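Local coordinates for ThiS/MoaD family protein (Amycolatopsis orientalis, PDB 4N6E) that probably acts as a sulphur-carrier protein of the ThiS/MoaD family, donating sulphur to the thiosugar synthase BexX, its partner in this complex, for 2-thiosugar biosynthesis, at residues E30-V35 with G41-L46. Sequence-based numbering, arbitrary orientation.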
loop_
_atom_site.group_PDB
_atom_site.type_symbol
_atom_site.label_atom_id
_atom_site.label_comp_id
_atom_site.label_asym_id
_atom_site.label_seq_id
_atom_site.Cartn_x
_atom_site.Cartn_y
_atom_site.Cartn_z
ATOM N N GLU B 30 -26.471 -43.146 -25.099
ATOM C CA GLU B 30 -25.914 -44.430 -25.506
ATOM C C GLU B 30 -24.401 -44.308 -25.646
ATOM O O GLU B 30 -23.674 -45.201 -25.220
ATOM C CB GLU B 30 -26.552 -44.932 -26.812
ATOM C CG GLU B 30 -27.992 -45.415 -26.637
ATOM C CD GLU B 30 -28.587 -46.020 -27.901
ATOM O OE1 GLU B 30 -28.192 -45.625 -29.023
ATOM O OE2 GLU B 30 -29.461 -46.899 -27.763
ATOM N N ILE B 31 -23.932 -43.204 -26.220
ATOM C CA ILE B 31 -22.490 -42.960 -26.372
ATOM C C ILE B 31 -21.795 -42.830 -25.014
ATOM O O ILE B 31 -20.612 -43.150 -24.880
ATOM C CB ILE B 31 -22.200 -41.683 -27.188
ATOM C CG1 ILE B 31 -22.734 -41.823 -28.617
ATOM C CG2 ILE B 31 -20.709 -41.373 -27.213
ATOM C CD1 ILE B 31 -21.907 -42.716 -29.520
ATOM N N ILE B 32 -22.525 -42.357 -24.012
ATOM C CA ILE B 32 -21.964 -42.230 -22.679
ATOM C C ILE B 32 -21.850 -43.634 -22.075
ATOM O O ILE B 32 -20.745 -44.082 -21.774
ATOM C CB ILE B 32 -22.777 -41.224 -21.822
ATOM C CG1 ILE B 32 -22.431 -39.796 -22.274
ATOM C CG2 ILE B 32 -22.487 -41.383 -20.334
ATOM C CD1 ILE B 32 -23.321 -38.707 -21.703
ATOM N N ASP B 33 -22.984 -44.323 -21.944
ATOM C CA ASP B 33 -23.040 -45.707 -21.437
ATOM C C ASP B 33 -21.975 -46.634 -22.059
ATOM O O ASP B 33 -21.372 -47.448 -21.362
ATOM C CB ASP B 33 -24.435 -46.303 -21.689
ATOM C CG ASP B 33 -25.512 -45.723 -20.774
ATOM O OD1 ASP B 33 -25.175 -45.153 -19.719
ATOM O OD2 ASP B 33 -26.710 -45.849 -21.109
ATOM N N ASP B 34 -21.755 -46.494 -23.365
ATOM C CA ASP B 34 -20.773 -47.297 -24.112
ATOM C C ASP B 34 -19.327 -46.979 -23.704
ATOM O O ASP B 34 -18.447 -47.844 -23.775
ATOM C CB ASP B 34 -20.951 -47.053 -25.621
ATOM C CG ASP B 34 -20.133 -48.004 -26.481
ATOM O OD1 ASP B 34 -20.271 -49.237 -26.304
ATOM O OD2 ASP B 34 -19.369 -47.517 -27.351
ATOM N N VAL B 35 -19.086 -45.736 -23.294
ATOM C CA VAL B 35 -17.768 -45.311 -22.827
ATOM C C VAL B 35 -17.567 -45.735 -21.363
ATOM O O VAL B 35 -16.481 -46.179 -20.993
ATOM C CB VAL B 35 -17.565 -43.787 -23.047
ATOM C CG1 VAL B 35 -16.466 -43.222 -22.161
ATOM C CG2 VAL B 35 -17.235 -43.508 -24.508
ATOM N N GLY B 41 -16.433 -44.810 -14.027
ATOM C CA GLY B 41 -16.281 -43.560 -13.278
ATOM C C GLY B 41 -16.595 -42.280 -14.042
ATOM O O GLY B 41 -17.029 -41.295 -13.439
ATOM N N ILE B 42 -16.384 -42.277 -15.358
ATOM C CA ILE B 42 -16.589 -41.063 -16.159
ATOM C C ILE B 42 -18.050 -40.595 -16.196
ATOM O O ILE B 42 -18.312 -39.402 -16.068
ATOM C CB ILE B 42 -16.016 -41.203 -17.598
ATOM C CG1 ILE B 42 -15.917 -39.826 -18.266
ATOM C CG2 ILE B 42 -16.841 -42.163 -18.449
ATOM C CD1 ILE B 42 -15.053 -39.797 -19.506
ATOM N N LYS B 43 -18.992 -41.526 -16.342
ATOM C CA LYS B 43 -20.427 -41.184 -16.421
ATOM C C LYS B 43 -20.903 -40.395 -15.201
ATOM O O LYS B 43 -21.740 -39.498 -15.324
ATOM C CB LYS B 43 -21.275 -42.458 -16.597
ATOM C CG LYS B 43 -22.711 -42.242 -17.073
ATOM C CD LYS B 43 -23.736 -42.483 -15.974
ATOM C CE LYS B 43 -25.168 -42.405 -16.497
ATOM N NZ LYS B 43 -25.543 -43.498 -17.440
ATOM N N ALA B 44 -20.357 -40.719 -14.033
ATOM C CA ALA B 44 -20.677 -39.995 -12.800
ATOM C C ALA B 44 -20.342 -38.498 -12.897
ATOM O O ALA B 44 -21.040 -37.659 -12.325
ATOM C CB ALA B 44 -19.949 -40.625 -11.623
ATOM N N ARG B 45 -19.282 -38.176 -13.633
ATOM C CA ARG B 45 -18.862 -36.787 -13.832
ATOM C C ARG B 45 -19.745 -36.056 -14.846
ATOM O O ARG B 45 -19.800 -34.826 -14.841
ATOM C CB ARG B 45 -17.405 -36.729 -14.317
ATOM C CG ARG B 45 -16.407 -37.536 -13.487
ATOM C CD ARG B 45 -15.433 -36.666 -12.709
ATOM N NE ARG B 45 -16.090 -35.869 -11.678
ATOM C CZ ARG B 45 -15.473 -34.964 -10.918
ATOM N NH1 ARG B 45 -14.170 -34.731 -11.066
ATOM N NH2 ARG B 45 -16.160 -34.286 -10.009
ATOM N N LEU B 46 -20.429 -36.807 -15.714
ATOM C CA LEU B 46 -21.178 -36.220 -16.831
ATOM C C LEU B 46 -22.677 -36.082 -16.597
ATOM O O LEU B 46 -23.281 -35.127 -17.085
ATOM C CB LEU B 46 -20.950 -37.034 -18.099
ATOM C CG LEU B 46 -19.494 -37.208 -18.531
ATOM C CD1 LEU B 46 -19.420 -38.090 -19.770
ATOM C CD2 LEU B 46 -18.822 -35.867 -18.777
#
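The D33 carboxylate, the flat group of the contact, meets K43 at one oxygen: NZ stands 2.8 Å from OD1 in a salt bridge. K43 NZ lies near the extension of the D33 CG-OD1 bond, the angle at OD1 being about 156°, and is not shared with OD2; no atom of 41-46 covers either face. The lysine chain starts with CG anti to the backbone N (chi1 -164°), then bends at chi2 and chi4, swinging the ammonium across to the aspartate. On its way it passes I32, whose CG2 packs against K43 CG (3.4 Å), the side chains crossing at about a right angle. I32 CG1 touches L46 CD1 at 4.3 Å, and V35 CG1 meets I42 CG2 at 3.9 Å one turn on along 30-35 and one back along 42-46. Helix segment 30-35 and the short, weakly bonded helix 42-46 run roughly antiparallel (147°), axes 9.8 Å apart at closest approach. V35 also rests on V21 and A23 of strand 20-23, and L46 on I83 of strand 80-88, so both helices pack onto the mixed sheet of a ubiquitin-like beta-grasp fold. R45 salt-bridges an acidic side chain of another protein's chain. The contact thus has polar and apolar sides: aliphatic side chains, with the K43 methylenes, join the helices inside, while the charge pair ties them at the more exposed edge, where solvent would probably weaken its pull.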